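Local coordinates for protein TSC1 N-terminal domain (Chaetomium thermophilum, PDB 7A0M) that probably helps bring the TSC complex to lysosomal membranes by binding phosphoinositides, and so takes part in the control of mTORC1 signalling, at residues L270-R282 and A362-K374. Numbering follows the deposited sequence.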
loop_
_atom_site.group_PDB
_atom_site.type_symbol
_atom_site.label_atom_id
_atom_site.label_comp_id
_atom_site.label_asym_id
_atom_site.label_seq_id
_atom_site.Cartn_x
_atom_site.Cartn_y
_atom_site.Cartn_z
ATOM N N LEU B 270 -16.681 2.733 -15.737
ATOM C CA LEU B 270 -16.458 2.391 -14.336
ATOM C C LEU B 270 -15.598 3.437 -13.634
ATOM O O LEU B 270 -15.850 3.779 -12.472
ATOM C CB LEU B 270 -15.813 1.009 -14.237
ATOM C CG LEU B 270 -16.649 -0.152 -14.782
ATOM C CD1 LEU B 270 -15.824 -1.427 -14.850
ATOM C CD2 LEU B 270 -17.891 -0.362 -13.928
ATOM N N PHE B 271 -14.578 3.954 -14.321
ATOM C CA PHE B 271 -13.730 4.982 -13.723
ATOM C C PHE B 271 -14.492 6.287 -13.525
ATOM O O PHE B 271 -14.323 6.961 -12.503
ATOM C CB PHE B 271 -12.491 5.210 -14.589
ATOM C CG PHE B 271 -11.576 4.022 -14.670
ATOM C CD1 PHE B 271 -11.568 3.064 -13.669
ATOM C CD2 PHE B 271 -10.718 3.866 -15.746
ATOM C CE1 PHE B 271 -10.724 1.969 -13.742
ATOM C CE2 PHE B 271 -9.872 2.775 -15.825
ATOM C CZ PHE B 271 -9.875 1.826 -14.822
ATOM N N ASN B 272 -15.328 6.664 -14.496
ATOM C CA ASN B 272 -16.123 7.881 -14.359
ATOM C C ASN B 272 -17.135 7.768 -13.227
ATOM O O ASN B 272 -17.428 8.767 -12.559
ATOM C CB ASN B 272 -16.829 8.201 -15.676
ATOM C CG ASN B 272 -15.877 8.713 -16.740
ATOM O OD1 ASN B 272 -14.794 9.212 -16.433
ATOM N ND2 ASN B 272 -16.279 8.594 -18.000
ATOM N N ILE B 273 -17.686 6.573 -13.005
ATOM C CA ILE B 273 -18.602 6.374 -11.885
ATOM C C ILE B 273 -17.888 6.619 -10.563
ATOM O O ILE B 273 -18.435 7.261 -9.657
ATOM C CB ILE B 273 -19.222 4.965 -11.944
ATOM C CG1 ILE B 273 -20.199 4.861 -13.117
ATOM C CG2 ILE B 273 -19.923 4.627 -10.633
ATOM C CD1 ILE B 273 -20.749 3.468 -13.330
ATOM N N TYR B 274 -16.656 6.121 -10.432
ATOM C CA TYR B 274 -15.882 6.368 -9.219
ATOM C C TYR B 274 -15.666 7.860 -8.994
ATOM O O TYR B 274 -15.797 8.350 -7.866
ATOM C CB TYR B 274 -14.540 5.638 -9.289
ATOM C CG TYR B 274 -13.530 6.139 -8.282
ATOM C CD1 TYR B 274 -13.565 5.710 -6.963
ATOM C CD2 TYR B 274 -12.539 7.041 -8.652
ATOM C CE1 TYR B 274 -12.645 6.168 -6.039
ATOM C CE2 TYR B 274 -11.616 7.504 -7.734
ATOM C CZ TYR B 274 -11.673 7.063 -6.431
ATOM O OH TYR B 274 -10.753 7.521 -5.514
ATOM N N ALA B 275 -15.327 8.595 -10.055
ATOM C CA ALA B 275 -15.083 10.028 -9.916
ATOM C C ALA B 275 -16.352 10.771 -9.515
ATOM O O ALA B 275 -16.296 11.718 -8.721
ATOM C CB ALA B 275 -14.514 10.591 -11.216
ATOM N N ARG B 276 -17.503 10.363 -10.055
ATOM C CA ARG B 276 -18.759 11.008 -9.688
ATOM C C ARG B 276 -19.081 10.780 -8.218
ATOM O O ARG B 276 -19.439 11.716 -7.493
ATOM C CB ARG B 276 -19.903 10.492 -10.562
ATOM C CG ARG B 276 -21.218 11.205 -10.282
ATOM C CD ARG B 276 -22.426 10.354 -10.631
ATOM N NE ARG B 276 -23.667 11.108 -10.472
ATOM C CZ ARG B 276 -24.863 10.556 -10.295
ATOM N NH1 ARG B 276 -24.989 9.237 -10.243
ATOM N NH2 ARG B 276 -25.934 11.325 -10.159
ATOM N N LEU B 277 -18.965 9.532 -7.760
ATOM C CA LEU B 277 -19.271 9.224 -6.368
ATOM C C LEU B 277 -18.240 9.824 -5.421
ATOM O O LEU B 277 -18.556 10.104 -4.259
ATOM C CB LEU B 277 -19.358 7.710 -6.173
ATOM C CG LEU B 277 -20.302 6.977 -7.130
ATOM C CD1 LEU B 277 -20.479 5.519 -6.723
ATOM C CD2 LEU B 277 -21.644 7.687 -7.221
ATOM N N LEU B 278 -17.008 10.024 -5.896
ATOM C CA LEU B 278 -15.985 10.659 -5.072
ATOM C C LEU B 278 -16.363 12.092 -4.711
ATOM O O LEU B 278 -15.968 12.588 -3.650
ATOM C CB LEU B 278 -14.638 10.620 -5.793
ATOM C CG LEU B 278 -13.393 10.951 -4.970
ATOM C CD1 LEU B 278 -13.213 9.940 -3.845
ATOM C CD2 LEU B 278 -12.161 10.986 -5.862
ATOM N N PHE B 279 -17.125 12.768 -5.570
ATOM C CA PHE B 279 -17.584 14.134 -5.334
ATOM C C PHE B 279 -19.085 14.178 -5.068
ATOM O O PHE B 279 -19.784 15.088 -5.519
ATOM C CB PHE B 279 -17.241 15.047 -6.509
ATOM C CG PHE B 279 -15.798 15.446 -6.573
ATOM C CD1 PHE B 279 -14.805 14.506 -6.788
ATOM C CD2 PHE B 279 -15.435 16.772 -6.406
ATOM C CE1 PHE B 279 -13.480 14.885 -6.841
ATOM C CE2 PHE B 279 -14.112 17.154 -6.458
ATOM C CZ PHE B 279 -13.134 16.207 -6.677
ATOM N N TRP B 280 -19.597 13.185 -4.339
ATOM C CA TRP B 280 -21.033 13.105 -4.100
ATOM C C TRP B 280 -21.550 14.298 -3.304
ATOM O O TRP B 280 -22.721 14.669 -3.437
ATOM C CB TRP B 280 -21.368 11.803 -3.374
ATOM C CG TRP B 280 -22.833 11.524 -3.308
ATOM C CD1 TRP B 280 -23.635 11.603 -2.208
ATOM C CD2 TRP B 280 -23.678 11.129 -4.394
ATOM N NE1 TRP B 280 -24.927 11.277 -2.540
ATOM C CE2 TRP B 280 -24.980 10.983 -3.877
ATOM C CE3 TRP B 280 -23.461 10.884 -5.754
ATOM C CZ2 TRP B 280 -26.059 10.600 -4.670
ATOM C CZ3 TRP B 280 -24.534 10.505 -6.540
ATOM C CH2 TRP B 280 -25.817 10.367 -5.996
ATOM N N ASP B 281 -20.701 14.915 -2.481
ATOM C CA ASP B 281 -21.126 16.055 -1.678
ATOM C C ASP B 281 -21.159 17.365 -2.456
ATOM O O ASP B 281 -21.600 18.380 -1.906
ATOM C CB ASP B 281 -20.221 16.204 -0.451
ATOM C CG ASP B 281 -18.746 16.246 -0.806
ATOM O OD1 ASP B 281 -18.414 16.369 -2.003
ATOM O OD2 ASP B 281 -17.916 16.154 0.122
ATOM N N ARG B 282 -20.710 17.375 -3.707
ATOM C CA ARG B 282 -20.714 18.595 -4.506
ATOM C C ARG B 282 -21.907 18.624 -5.455
ATOM O O ARG B 282 -23.043 18.383 -5.046
ATOM C CB ARG B 282 -19.410 18.728 -5.297
ATOM C CG ARG B 282 -19.302 20.022 -6.091
ATOM C CD ARG B 282 -18.012 20.080 -6.896
ATOM N NE ARG B 282 -16.826 20.049 -6.045
ATOM C CZ ARG B 282 -16.271 21.124 -5.497
ATOM N NH1 ARG B 282 -16.797 22.324 -5.705
ATOM N NH2 ARG B 282 -15.191 21.002 -4.737
ATOM N N ALA B 362 -8.365 17.243 -11.903
ATOM C CA ALA B 362 -7.408 16.155 -11.721
ATOM C C ALA B 362 -6.774 16.197 -10.336
ATOM O O ALA B 362 -6.671 15.170 -9.655
ATOM C CB ALA B 362 -6.335 16.214 -12.807
ATOM N N ALA B 363 -6.333 17.382 -9.905
ATOM C CA ALA B 363 -5.754 17.517 -8.571
ATOM C C ALA B 363 -6.767 17.176 -7.485
ATOM O O ALA B 363 -6.416 16.568 -6.467
ATOM C CB ALA B 363 -5.214 18.933 -8.374
ATOM N N GLU B 364 -8.030 17.559 -7.683
ATOM C CA GLU B 364 -9.052 17.273 -6.681
ATOM C C GLU B 364 -9.358 15.781 -6.602
ATOM O O GLU B 364 -9.575 15.245 -5.509
ATOM C CB GLU B 364 -10.316 18.072 -6.990
ATOM C CG GLU B 364 -10.199 19.562 -6.715
ATOM C CD GLU B 364 -11.395 20.343 -7.222
ATOM O OE1 GLU B 364 -12.308 19.721 -7.803
ATOM O OE2 GLU B 364 -11.423 21.578 -7.039
ATOM N N ILE B 365 -9.391 15.096 -7.749
ATOM C CA ILE B 365 -9.587 13.648 -7.742
ATOM C C ILE B 365 -8.433 12.959 -7.023
ATOM O O ILE B 365 -8.639 12.030 -6.232
ATOM C CB ILE B 365 -9.753 13.119 -9.180
ATOM C CG1 ILE B 365 -11.037 13.662 -9.809
ATOM C CG2 ILE B 365 -9.756 11.595 -9.194
ATOM C CD1 ILE B 365 -12.285 12.908 -9.410
ATOM N N ARG B 366 -7.202 13.406 -7.284
ATOM C CA ARG B 366 -6.039 12.835 -6.612
ATOM C C ARG B 366 -6.098 13.069 -5.109
ATOM O O ARG B 366 -5.881 12.146 -4.315
ATOM C CB ARG B 366 -4.757 13.431 -7.190
ATOM C CG ARG B 366 -4.378 12.905 -8.552
ATOM C CD ARG B 366 -2.975 13.346 -8.905
ATOM N NE ARG B 366 -2.927 14.701 -9.441
ATOM C CZ ARG B 366 -2.878 14.983 -10.739
ATOM N NH1 ARG B 366 -2.872 14.002 -11.632
ATOM N NH2 ARG B 366 -2.835 16.244 -11.144
ATOM N N GLU B 367 -6.380 14.309 -4.701
ATOM C CA GLU B 367 -6.360 14.645 -3.282
ATOM C C GLU B 367 -7.409 13.854 -2.510
ATOM O O GLU B 367 -7.181 13.462 -1.360
ATOM C CB GLU B 367 -6.571 16.147 -3.100
ATOM C CG GLU B 367 -6.157 16.680 -1.736
ATOM C CD GLU B 367 -4.677 16.483 -1.454
ATOM O OE1 GLU B 367 -4.288 15.376 -1.025
ATOM O OE2 GLU B 367 -3.900 17.436 -1.669
ATOM N N ARG B 368 -8.563 13.601 -3.130
ATOM C CA ARG B 368 -9.597 12.800 -2.488
ATOM C C ARG B 368 -9.321 11.306 -2.576
ATOM O O ARG B 368 -9.891 10.537 -1.794
ATOM C CB ARG B 368 -10.962 13.110 -3.105
ATOM C CG ARG B 368 -11.468 14.511 -2.813
ATOM C CD ARG B 368 -12.947 14.634 -3.126
ATOM N NE ARG B 368 -13.504 15.897 -2.651
ATOM C CZ ARG B 368 -14.774 16.066 -2.299
ATOM N NH1 ARG B 368 -15.623 15.048 -2.364
ATOM N NH2 ARG B 368 -15.197 17.249 -1.878
ATOM N N SER B 369 -8.467 10.878 -3.506
ATOM C CA SER B 369 -8.066 9.480 -3.591
ATOM C C SER B 369 -6.942 9.128 -2.626
ATOM O O SER B 369 -6.583 7.949 -2.524
ATOM C CB SER B 369 -7.636 9.140 -5.020
ATOM O OG SER B 369 -8.704 9.316 -5.934
ATOM N N GLU B 370 -6.375 10.119 -1.933
ATOM C CA GLU B 370 -5.259 9.863 -1.027
ATOM C C GLU B 370 -5.653 8.912 0.096
ATOM O O GLU B 370 -4.870 8.033 0.477
ATOM C CB GLU B 370 -4.741 11.182 -0.454
ATOM C CG GLU B 370 -3.742 11.896 -1.348
ATOM C CD GLU B 370 -2.451 11.117 -1.516
ATOM O OE1 GLU B 370 -1.723 10.957 -0.512
ATOM O OE2 GLU B 370 -2.167 10.663 -2.645
ATOM N N ARG B 371 -6.863 9.070 0.643
ATOM C CA ARG B 371 -7.270 8.236 1.770
ATOM C C ARG B 371 -7.428 6.775 1.367
ATOM O O ARG B 371 -7.205 5.880 2.190
ATOM C CB ARG B 371 -8.569 8.762 2.382
ATOM C CG ARG B 371 -9.742 8.832 1.420
ATOM C CD ARG B 371 -11.059 8.771 2.176
ATOM N NE ARG B 371 -12.206 9.023 1.311
ATOM C CZ ARG B 371 -13.466 8.773 1.653
ATOM N NH1 ARG B 371 -13.742 8.253 2.841
ATOM N NH2 ARG B 371 -14.450 9.037 0.804
ATOM N N PHE B 372 -7.809 6.512 0.116
ATOM C CA PHE B 372 -7.870 5.134 -0.358
ATOM C C PHE B 372 -6.493 4.601 -0.725
ATOM O O PHE B 372 -6.234 3.403 -0.562
ATOM C CB PHE B 372 -8.820 5.027 -1.551
ATOM C CG PHE B 372 -10.238 5.398 -1.228
ATOM C CD1 PHE B 372 -10.836 4.939 -0.066
ATOM C CD2 PHE B 372 -10.969 6.210 -2.077
ATOM C CE1 PHE B 372 -12.137 5.278 0.241
ATOM C CE2 PHE B 372 -12.275 6.553 -1.776
ATOM C CZ PHE B 372 -12.859 6.087 -0.615
ATOM N N ARG B 373 -5.605 5.468 -1.222
ATOM C CA ARG B 373 -4.241 5.044 -1.519
ATOM C C ARG B 373 -3.547 4.530 -0.266
ATOM O O ARG B 373 -2.838 3.518 -0.307
ATOM C CB ARG B 373 -3.448 6.198 -2.128
ATOM C CG ARG B 373 -2.020 5.830 -2.484
ATOM C CD ARG B 373 -1.198 7.051 -2.862
ATOM N NE ARG B 373 -1.075 8.002 -1.759
ATOM C CZ ARG B 373 -0.258 7.847 -0.720
ATOM N NH1 ARG B 373 0.515 6.775 -0.629
ATOM N NH2 ARG B 373 -0.215 8.768 0.234
ATOM N N LYS B 374 -3.747 5.212 0.863
ATOM C CA LYS B 374 -3.141 4.827 2.129
ATOM C C LYS B 374 -3.755 3.564 2.718
ATOM O O LYS B 374 -3.347 3.150 3.810
ATOM C CB LYS B 374 -3.278 5.973 3.133
ATOM C CG LYS B 374 -2.609 7.268 2.707
ATOM C CD LYS B 374 -2.771 8.335 3.776
ATOM C CE LYS B 374 -2.253 9.683 3.305
ATOM N NZ LYS B 374 -2.525 10.754 4.303
#
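Arg368 lies flat on the ring of Phe279 where two helices of this all-helical TSC1 N-terminal domain cross. The segments 270-278 and 362-373 cross at 80°, with their axes 10.7 Å apart. The arginine chain is extended from CG to NE, which lays CD and then the guanidinium over one face of the Phe279 ring. The two planes are only 11° apart, and CZ stands 4.3 Å from the ring centroid, a cation-pi stack. The guanidinium edge does separate work. NH1 donates to a lone pair of Leu278 O at 2.8 Å, and also to Asp281 OD1 in a salt bridge. NH2 adds a weak bond to the same OD1. The Asp281 carboxylate stands nearly upright to the guanidinium. Replacing Arg368 by an alanine would take away the guanidinium, and is likely to leave Leu278 O and Asp281 without this partner and one face of Phe279 without its stack. The edge of that ring meets Glu364, with CZ 3.4 Å from Glu364 CB. Leu278 is a knob in a hole formed by Ile365, Arg368, Ser369 and Phe372. With CG anti to the backbone N (chi1 -167°), its methyls reach over to the other helix, and CD2 rests 3.7 Å from Arg368 CB. Ile365 CD1 fits between Ala275 CB and Phe279 CE1. Helix 335-343 packs alongside, touching Ala275 and Ser369. The far side of helix 357-373 meets the second subunit, where Arg366 and Arg373 bond to backbone oxygens of Tyr383 and Leu378 of that chain. Deeper in, Tyr274 reaches across with its hydroxyl, and Phe372 CD2 lies beside it. Tyr274 OH donates to Ser369 OG at 2.8 Å, and OG in turn donates to Ile365 O at 2.7 Å, one turn back in its own helix.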